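Local coordinates for chorismatase (Streptomyces hygroscopicus, PDB 4BPS), which hydrolyses chorismate to a dihydroxycyclohexadiene carboxylic acid (DCDC) and pyruvate for the biosynthesis of the polyketide immunosuppressants FK506 and FK520, at residues 36-41 against 75-80; 17-22 against 96-101; 262-267 against 310-315. All coordinates share one frame; numbering follows the deposited sequence.

From the N terminus, the chain first passes through 17-22, which enters strand 21-25, and later returns at 96-101 to close interaction 2. Nested inside that loop is interaction 1, where 36-41 pairs with 75-80, so strands 38-44 and 72-77 become neighbours. Strand 72-77 also lies beside strand 21-25, and the two contacts touch through His77 and Tyr21 and through Gln79 and Thr18. Interaction 1 is built within one sheet, whereas interaction 2 joins that sheet's edge region to the six-stranded sheet containing 98-105. Interaction 3 follows in series, its centre about 30 Å from both other centres; it closes a separate loop between 267 and 310 and pairs helices 259-274 and 306-314.

Interaction 1: 36-41 against 75-80; sequences ETVLGL and VWHAQR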
loop_
_atom_site.group_PDB
_atom_site.type_symbol
_atom_site.label_atom_id
_atom_site.label_comp_id
_atom_site.label_asym_id
_atom_site.label_seq_id
_atom_site.Cartn_x
_atom_site.Cartn_y
_atom_site.Cartn_z
ATOM N N GLU A 36 21.234 -5.935 8.871
ATOM C CA GLU A 36 21.716 -5.079 7.786
ATOM C C GLU A 36 20.718 -5.008 6.630
ATOM O O GLU A 36 20.913 -4.204 5.722
ATOM C CB GLU A 36 23.071 -5.549 7.248
ATOM C CG GLU A 36 23.020 -6.864 6.540
ATOM C CD GLU A 36 24.361 -7.316 5.975
ATOM O OE1 GLU A 36 25.424 -6.702 6.266
ATOM O OE2 GLU A 36 24.347 -8.307 5.212
ATOM N N THR A 37 19.681 -5.841 6.641
ATOM C CA THR A 37 18.764 -5.894 5.510
ATOM C C THR A 37 17.675 -4.818 5.541
ATOM O O THR A 37 16.867 -4.748 4.613
ATOM C CB THR A 37 18.065 -7.273 5.438
ATOM O OG1 THR A 37 17.223 -7.455 6.580
ATOM C CG2 THR A 37 19.087 -8.424 5.346
ATOM N N VAL A 38 17.636 -3.980 6.570
ATOM C CA VAL A 38 16.600 -2.949 6.664
ATOM C C VAL A 38 16.742 -1.948 5.532
ATOM O O VAL A 38 17.817 -1.385 5.322
ATOM C CB VAL A 38 16.673 -2.228 8.035
ATOM C CG1 VAL A 38 15.760 -1.022 8.080
ATOM C CG2 VAL A 38 16.295 -3.175 9.164
ATOM N N LEU A 39 15.642 -1.730 4.820
ATOM C CA LEU A 39 15.561 -0.747 3.747
ATOM C C LEU A 39 14.932 0.534 4.265
ATOM O O LEU A 39 15.463 1.602 4.022
ATOM C CB LEU A 39 14.710 -1.256 2.587
ATOM C CG LEU A 39 15.313 -2.058 1.467
ATOM C CD1 LEU A 39 14.203 -2.548 0.572
ATOM C CD2 LEU A 39 16.272 -1.168 0.659
ATOM N N GLY A 40 13.808 0.434 4.964
ATOM C CA GLY A 40 13.097 1.630 5.368
ATOM C C GLY A 40 12.003 1.292 6.349
ATOM O O GLY A 40 11.692 0.115 6.546
ATOM N N LEU A 41 11.427 2.332 6.948
ATOM C CA LEU A 41 10.540 2.172 8.089
ATOM C C LEU A 41 9.381 3.153 8.014
ATOM O O LEU A 41 9.587 4.343 7.765
ATOM C CB LEU A 41 11.327 2.448 9.396
ATOM C CG LEU A 41 12.609 1.674 9.703
ATOM C CD1 LEU A 41 13.808 2.436 9.198
ATOM C CD2 LEU A 41 12.697 1.467 11.180
ATOM N N VAL A 75 8.470 -2.360 8.811
ATOM C CA VAL A 75 9.857 -2.310 8.368
ATOM C C VAL A 75 10.006 -3.125 7.085
ATOM O O VAL A 75 9.666 -4.308 7.060
ATOM C CB VAL A 75 10.824 -2.865 9.439
ATOM C CG1 VAL A 75 12.262 -2.621 9.010
ATOM C CG2 VAL A 75 10.551 -2.241 10.830
ATOM N N TRP A 76 10.521 -2.485 6.041
ATOM C CA TRP A 76 10.823 -3.161 4.785
ATOM C C TRP A 76 12.297 -3.538 4.754
ATOM O O TRP A 76 13.173 -2.774 5.194
ATOM C CB TRP A 76 10.395 -2.294 3.596
ATOM C CG TRP A 76 8.918 -2.371 3.480
ATOM C CD1 TRP A 76 8.005 -1.520 4.026
ATOM C CD2 TRP A 76 8.187 -3.447 2.896
ATOM N NE1 TRP A 76 6.722 -1.998 3.787
ATOM C CE2 TRP A 76 6.820 -3.186 3.098
ATOM C CE3 TRP A 76 8.559 -4.609 2.216
ATOM C CZ2 TRP A 76 5.821 -4.044 2.628
ATOM C CZ3 TRP A 76 7.568 -5.453 1.745
ATOM C CH2 TRP A 76 6.219 -5.169 1.953
ATOM N N HIS A 77 12.541 -4.726 4.226
ATOM C CA HIS A 77 13.853 -5.359 4.166
ATOM C C HIS A 77 14.116 -5.870 2.755
ATOM O O HIS A 77 13.173 -6.161 2.003
ATOM C CB HIS A 77 13.862 -6.602 5.059
ATOM C CG HIS A 77 13.747 -6.326 6.522
ATOM N ND1 HIS A 77 14.824 -6.440 7.370
ATOM C CD2 HIS A 77 12.684 -5.991 7.300
ATOM C CE1 HIS A 77 14.431 -6.179 8.611
ATOM N NE2 HIS A 77 13.144 -5.887 8.588
ATOM N N ALA A 78 15.388 -6.063 2.426
ATOM C CA ALA A 78 15.720 -6.898 1.268
ATOM C C ALA A 78 17.074 -7.539 1.517
ATOM O O ALA A 78 17.137 -8.695 1.910
ATOM C CB ALA A 78 15.694 -6.072 -0.032
ATOM N N GLN A 79 18.134 -6.791 1.273
ATOM C CA GLN A 79 19.469 -7.165 1.713
ATOM C C GLN A 79 20.190 -5.857 1.983
ATOM O O GLN A 79 19.586 -4.787 1.865
ATOM C CB GLN A 79 20.183 -8.045 0.692
ATOM C CG GLN A 79 20.486 -7.411 -0.628
ATOM C CD GLN A 79 20.794 -8.469 -1.705
ATOM O OE1 GLN A 79 19.944 -8.744 -2.564
ATOM N NE2 GLN A 79 22.004 -9.019 -1.693
ATOM N N ARG A 80 21.460 -5.924 2.375
ATOM C CA ARG A 80 22.189 -4.722 2.729
ATOM C C ARG A 80 22.054 -3.638 1.658
ATOM O O ARG A 80 22.457 -3.850 0.529
ATOM C CB ARG A 80 23.664 -5.116 2.900
ATOM C CG ARG A 80 24.597 -3.949 3.178
ATOM C CD ARG A 80 26.061 -4.394 3.394
ATOM N NE ARG A 80 26.573 -5.325 2.369
ATOM C CZ ARG A 80 27.040 -4.954 1.171
ATOM N NH1 ARG A 80 27.081 -3.677 0.832
ATOM N NH2 ARG A 80 27.502 -5.863 0.312
HETATM O O HOH W 1 22.744 -8.479 2.972
HETATM O O HOH W 2 26.572 -8.045 3.528
#
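Thr37 meets His77 at the edge of the imidazole: ND1 of His77 donates to OG1 of Thr37 over 2.7 Å, with the hydroxyl oxygen only 8° out of the ring plane. OG1 sits between the backbone N and the carbonyl carbon of its own residue (chi1 65°), a rotation that presents it to the ring, and it also hydrogen-bonds Asp35. On the same face of the sheet, Val38 suits its place by branching: CG2 comes obliquely to CE1 of His77 at 3.6 Å, while CG1 reaches CG1 of Val75 at 4.0 Å. Were His77 replaced by an alanine, the Thr37 hydroxyl would probably lose its imidazole donor and Val38 CG2 the ring it rests against.

The backbone forms a classic beta bulge, Leu39 and Gly40 both facing Trp76. Trp76 O accepts from Leu39 N at 2.7 Å and from Gly40 N at 3.3 Å, and Gly40 O accepts from Trp76 N. Leu39 turns CD1 to the methyl group of Ala78, a small residue that admits it.

At the exposed end, the Glu36 carboxylate and Arg80 guanidinium planes are 68° apart, and Glu36 OE1 lies 4.3 Å from Arg80 NE, beyond a salt bridge. One water links OE2 of Glu36 to the backbone N of Arg80, the other links OE2 to NE of the guanidinium. The chemistry therefore grades from direct, directional bonding in the sheet to a water-mediated link between opposite charges that is probably softer.

Interaction 2: 17-22 against 96-101; sequences VTAPYC and DAYLFG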
loop_
_atom_site.group_PDB
_atom_site.type_symbol
_atom_site.label_atom_id
_atom_site.label_comp_id
_atom_site.label_asym_id
_atom_site.label_seq_id
_atom_site.Cartn_x
_atom_site.Cartn_y
_atom_site.Cartn_z
ATOM N N VAL A 17 20.662 -12.528 -4.340
ATOM C CA VAL A 17 19.669 -11.472 -4.337
ATOM C C VAL A 17 18.475 -11.906 -3.512
ATOM O O VAL A 17 18.023 -13.054 -3.597
ATOM C CB VAL A 17 19.236 -11.096 -5.784
ATOM C CG1 VAL A 17 18.664 -12.297 -6.518
ATOM C CG2 VAL A 17 18.238 -9.958 -5.752
ATOM N N THR A 18 17.947 -10.967 -2.730
ATOM C CA THR A 18 16.738 -11.188 -1.931
ATOM C C THR A 18 15.705 -10.111 -2.282
ATOM O O THR A 18 15.996 -8.917 -2.273
ATOM C CB THR A 18 17.078 -11.121 -0.430
ATOM O OG1 THR A 18 18.121 -12.055 -0.136
ATOM C CG2 THR A 18 15.843 -11.419 0.429
ATOM N N ALA A 19 14.489 -10.559 -2.558
ATOM C CA ALA A 19 13.374 -9.663 -2.884
ATOM C C ALA A 19 12.809 -9.035 -1.605
ATOM O O ALA A 19 13.020 -9.548 -0.511
ATOM C CB ALA A 19 12.298 -10.437 -3.612
ATOM N N PRO A 20 12.131 -7.880 -1.721
ATOM C CA PRO A 20 11.694 -7.174 -0.509
ATOM C C PRO A 20 10.741 -7.980 0.335
ATOM O O PRO A 20 9.951 -8.784 -0.183
ATOM C CB PRO A 20 11.012 -5.916 -1.052
ATOM C CG PRO A 20 11.657 -5.718 -2.423
ATOM C CD PRO A 20 11.845 -7.113 -2.945
ATOM N N TYR A 21 10.806 -7.754 1.641
ATOM C CA TYR A 21 9.917 -8.425 2.571
ATOM C C TYR A 21 9.725 -7.534 3.788
ATOM O O TYR A 21 10.454 -6.568 4.006
ATOM C CB TYR A 21 10.452 -9.807 2.972
ATOM C CG TYR A 21 11.804 -9.824 3.648
ATOM C CD1 TYR A 21 12.988 -9.796 2.898
ATOM C CD2 TYR A 21 11.911 -9.908 5.015
ATOM C CE1 TYR A 21 14.239 -9.848 3.502
ATOM C CE2 TYR A 21 13.154 -9.972 5.636
ATOM C CZ TYR A 21 14.327 -9.967 4.866
ATOM O OH TYR A 21 15.568 -10.042 5.458
ATOM N N CYS A 22 8.714 -7.869 4.573
ATOM C CA CYS A 22 8.245 -7.017 5.637
ATOM C C CYS A 22 8.410 -7.645 7.032
ATOM O O CYS A 22 8.348 -8.889 7.190
ATOM C CB CYS A 22 6.737 -6.743 5.359
ATOM S SG CYS A 22 5.982 -5.437 6.321
ATOM N N ASP A 96 21.183 -3.467 -5.164
ATOM C CA ASP A 96 21.368 -3.466 -6.602
ATOM C C ASP A 96 20.090 -3.833 -7.355
ATOM O O ASP A 96 19.881 -3.336 -8.473
ATOM C CB ASP A 96 22.539 -4.347 -7.010
ATOM C CG ASP A 96 23.886 -3.696 -6.682
ATOM O OD1 ASP A 96 23.985 -2.446 -6.648
ATOM O OD2 ASP A 96 24.877 -4.427 -6.483
ATOM N N ALA A 97 19.195 -4.607 -6.734
ATOM C CA ALA A 97 17.994 -5.088 -7.419
ATOM C C ALA A 97 16.689 -4.364 -7.086
ATOM O O ALA A 97 15.752 -4.433 -7.900
ATOM C CB ALA A 97 17.819 -6.585 -7.158
ATOM N N TYR A 98 16.592 -3.711 -5.916
ATOM C CA TYR A 98 15.322 -3.125 -5.473
ATOM C C TYR A 98 15.533 -1.758 -4.828
ATOM O O TYR A 98 16.616 -1.436 -4.339
ATOM C CB TYR A 98 14.582 -4.055 -4.492
ATOM C CG TYR A 98 14.293 -5.403 -5.100
ATOM C CD1 TYR A 98 13.239 -5.569 -6.010
ATOM C CD2 TYR A 98 15.081 -6.517 -4.810
ATOM C CE1 TYR A 98 13.003 -6.820 -6.600
ATOM C CE2 TYR A 98 14.839 -7.749 -5.399
ATOM C CZ TYR A 98 13.792 -7.897 -6.275
ATOM O OH TYR A 98 13.520 -9.112 -6.881
ATOM N N LEU A 99 14.462 -0.968 -4.814
ATOM C CA LEU A 99 14.466 0.409 -4.301
ATOM C C LEU A 99 13.238 0.594 -3.397
ATOM O O LEU A 99 12.138 0.138 -3.733
ATOM C CB LEU A 99 14.368 1.363 -5.486
ATOM C CG LEU A 99 14.181 2.860 -5.259
ATOM C CD1 LEU A 99 15.415 3.423 -4.639
ATOM C CD2 LEU A 99 13.855 3.604 -6.592
ATOM N N PHE A 100 13.434 1.270 -2.266
ATOM C CA PHE A 100 12.359 1.686 -1.359
ATOM C C PHE A 100 12.403 3.201 -1.249
ATOM O O PHE A 100 13.470 3.751 -1.027
ATOM C CB PHE A 100 12.576 1.061 0.023
ATOM C CG PHE A 100 11.564 1.474 1.057
ATOM C CD1 PHE A 100 10.333 0.861 1.120
ATOM C CD2 PHE A 100 11.848 2.457 1.985
ATOM C CE1 PHE A 100 9.395 1.230 2.094
ATOM C CE2 PHE A 100 10.909 2.821 2.949
ATOM C CZ PHE A 100 9.691 2.211 2.989
ATOM N N GLY A 101 11.251 3.859 -1.358
ATOM C CA GLY A 101 11.191 5.306 -1.204
ATOM C C GLY A 101 9.969 5.760 -0.440
ATOM O O GLY A 101 8.927 5.082 -0.406
#
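The Tyr98 ring receives Pro20 on one face: CD of Pro20 stands 3.5 Å from the ring centroid and 6° off the ring normal, a CH-pi contact almost exactly over the centre. Proline suits the task because CD, bonded to the electron-withdrawing ring nitrogen, carries somewhat polarised hydrogens. Two further groups of the same segment come obliquely to the ring: CE2 of Tyr98 has CA of Ala19 and O of Thr18 each at 3.5 Å. With CG anti to the carbonyl carbon (chi1 -58°), the ring is swung toward 17-20 and meets Pro20 with its face. Near OH of Tyr98, the small methyl CB of Ala19 approaches to 3.7 Å.

Val17 extends the apolar run: its CG2, anti to the backbone N, touches CB of Ala97 at 3.7 Å and CE2 of Tyr98 at 4.1 Å. Leu194 also lies against Pro20 and Ala196 against Tyr98, while Leu232 of a third sheet touches both.

This is side-chain packing between sheets of a YjgF-fold protein: the extended lead-in to strand 21-25 crosses the start of strand 98-105, and three sheets come together round a proline laid on a tyrosine.

Interaction 3: 262-267 against 310-315; sequences QCEVAL and RRVCAA
Val312 is the first residue of 310-315 to meet the other helix, and its CG1 does the touching. That methyl lies anti to the backbone N (chi1 171°) and meets three side chains of 262-267. CG1 of Val312 lies 3.7 Å from SG of Cys263 and 4.2 Å from CD1 of Leu267. The third neighbour is Glu264, whose chain bends at chi2 (-76°) so that the carboxylate swings back across the valine, OE2 of Glu264 coming to 3.5 Å from CG1 of Val312. Valine's beta branch holds its methyl close to the backbone, where it can meet all three. The carbonyl O of Val312 takes part as well: one water donates both to it and, at 2.7 Å, to OE2 of Glu264. The other carboxylate oxygen, OE1, forms a salt bridge with Arg316, just beyond the segment.

Cys313 comes next and turns its sulfur inward, SG to SG of Cys263 at 3.7 Å. This is van der Waals spacing, far longer than a disulfide bond. CD1 of Leu267, one helical turn after Cys263, comes to 4.3 Å from CA of Cys313 and also lies near its sulfur.

The axes of the two short segments come within 10.1 Å, with their N-to-C directions 34° apart. Cys263 also rests on Val337, next to the catalytic proton acceptor Glu338, whose side chain is about 9 Å from that of Cys263; helix 259-274 thus packs on strand 337-343, which carries Glu338, and helix 306-314 lies against that helix.

In chemical terms, a largely buried patch of thiols and aliphatic methyls holds the helices by dispersion, while the polar margin is tied by the Glu264 carboxylate, which grips a water and an arginine with separate oxygens and is probably favoured as an anion.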
loop_
_atom_site.group_PDB
_atom_site.type_symbol
_atom_site.label_atom_id
_atom_site.label_comp_id
_atom_site.label_asym_id
_atom_site.label_seq_id
_atom_site.Cartn_x
_atom_site.Cartn_y
_atom_site.Cartn_z
ATOM N N GLN A 262 -18.839 -6.810 4.968
ATOM C CA GLN A 262 -17.769 -6.214 4.170
ATOM C C GLN A 262 -16.446 -6.907 4.434
ATOM O O GLN A 262 -15.669 -7.133 3.503
ATOM C CB GLN A 262 -17.625 -4.710 4.392
ATOM C CG GLN A 262 -18.794 -3.906 3.820
ATOM C CD GLN A 262 -18.503 -2.431 3.762
ATOM O OE1 GLN A 262 -17.374 -1.966 3.962
ATOM N NE2 GLN A 262 -19.524 -1.657 3.479
ATOM N N CYS A 263 -16.159 -7.236 5.697
ATOM C CA CYS A 263 -14.883 -7.870 6.025
ATOM C C CYS A 263 -14.827 -9.279 5.387
ATOM O O CYS A 263 -13.788 -9.680 4.842
ATOM C CB CYS A 263 -14.738 -7.943 7.534
ATOM S SG CYS A 263 -13.075 -8.442 8.076
ATOM N N GLU A 264 -15.950 -10.013 5.444
ATOM C CA GLU A 264 -15.993 -11.342 4.826
ATOM C C GLU A 264 -15.756 -11.252 3.311
ATOM O O GLU A 264 -15.017 -12.068 2.753
ATOM C CB GLU A 264 -17.319 -12.027 5.128
ATOM C CG GLU A 264 -17.529 -12.384 6.603
ATOM C CD GLU A 264 -16.749 -13.604 7.090
ATOM O OE1 GLU A 264 -15.978 -14.181 6.317
ATOM O OE2 GLU A 264 -16.899 -13.973 8.273
ATOM N N VAL A 265 -16.381 -10.282 2.640
ATOM C CA VAL A 265 -16.184 -10.131 1.206
ATOM C C VAL A 265 -14.765 -9.656 0.882
ATOM O O VAL A 265 -14.170 -10.078 -0.105
ATOM C CB VAL A 265 -17.255 -9.210 0.582
ATOM C CG1 VAL A 265 -16.922 -8.883 -0.871
ATOM C CG2 VAL A 265 -18.617 -9.904 0.673
ATOM N N ALA A 266 -14.202 -8.764 1.702
ATOM C CA ALA A 266 -12.819 -8.339 1.507
ATOM C C ALA A 266 -11.894 -9.551 1.559
ATOM O O ALA A 266 -11.007 -9.720 0.716
ATOM C CB ALA A 266 -12.424 -7.307 2.559
ATOM N N LEU A 267 -12.074 -10.403 2.568
ATOM C CA LEU A 267 -11.258 -11.609 2.690
ATOM C C LEU A 267 -11.519 -12.561 1.517
ATOM O O LEU A 267 -10.592 -13.182 1.014
ATOM C CB LEU A 267 -11.522 -12.265 4.038
ATOM C CG LEU A 267 -10.960 -11.496 5.240
ATOM C CD1 LEU A 267 -11.565 -12.047 6.544
ATOM C CD2 LEU A 267 -9.457 -11.578 5.269
ATOM N N ARG A 310 -11.618 -7.774 14.206
ATOM C CA ARG A 310 -10.537 -8.622 14.691
ATOM C C ARG A 310 -11.000 -10.082 14.755
ATOM O O ARG A 310 -10.266 -10.986 14.340
ATOM C CB ARG A 310 -10.064 -8.168 16.072
ATOM C CG ARG A 310 -8.774 -8.857 16.492
ATOM C CD ARG A 310 -8.285 -8.392 17.874
ATOM N NE ARG A 310 -8.040 -6.942 17.936
ATOM C CZ ARG A 310 -6.943 -6.335 17.490
ATOM N NH1 ARG A 310 -5.953 -7.045 16.959
ATOM N NH2 ARG A 310 -6.824 -5.015 17.592
ATOM N N ARG A 311 -12.218 -10.294 15.253
ATOM C CA ARG A 311 -12.734 -11.645 15.426
ATOM C C ARG A 311 -13.041 -12.313 14.081
ATOM O O ARG A 311 -12.766 -13.508 13.902
ATOM C CB ARG A 311 -13.965 -11.651 16.357
ATOM C CG ARG A 311 -13.613 -11.260 17.804
ATOM C CD ARG A 311 -14.740 -11.498 18.820
ATOM N NE ARG A 311 -16.072 -11.259 18.271
ATOM C CZ ARG A 311 -16.744 -10.115 18.380
ATOM N NH1 ARG A 311 -16.207 -9.083 19.024
ATOM N NH2 ARG A 311 -17.958 -10.002 17.841
ATOM N N VAL A 312 -13.594 -11.567 13.130
ATOM C CA VAL A 312 -13.829 -12.106 11.806
ATOM C C VAL A 312 -12.524 -12.530 11.164
ATOM O O VAL A 312 -12.430 -13.622 10.575
ATOM C CB VAL A 312 -14.555 -11.072 10.908
ATOM C CG1 VAL A 312 -14.597 -11.549 9.467
ATOM C CG2 VAL A 312 -15.966 -10.788 11.420
ATOM N N CYS A 313 -11.515 -11.678 11.272
ATOM C CA CYS A 313 -10.237 -11.985 10.674
ATOM C C CYS A 313 -9.588 -13.186 11.356
ATOM O O CYS A 313 -9.012 -14.030 10.685
ATOM C CB CYS A 313 -9.308 -10.773 10.722
ATOM S SG CYS A 313 -9.797 -9.448 9.572
ATOM N N ALA A 314 -9.656 -13.253 12.683
ATOM C CA ALA A 314 -9.036 -14.336 13.430
ATOM C C ALA A 314 -9.645 -15.698 13.074
ATOM O O ALA A 314 -8.995 -16.731 13.243
ATOM C CB ALA A 314 -9.149 -14.090 14.914
ATOM N N ALA A 315 -10.888 -15.725 12.597
ATOM C CA ALA A 315 -11.495 -16.975 12.207
ATOM C C ALA A 315 -11.001 -17.468 10.850
ATOM O O ALA A 315 -11.237 -18.630 10.509
ATOM C CB ALA A 315 -13.024 -16.824 12.169
HETATM O O HOH W 3 -14.873 -15.179 9.673
#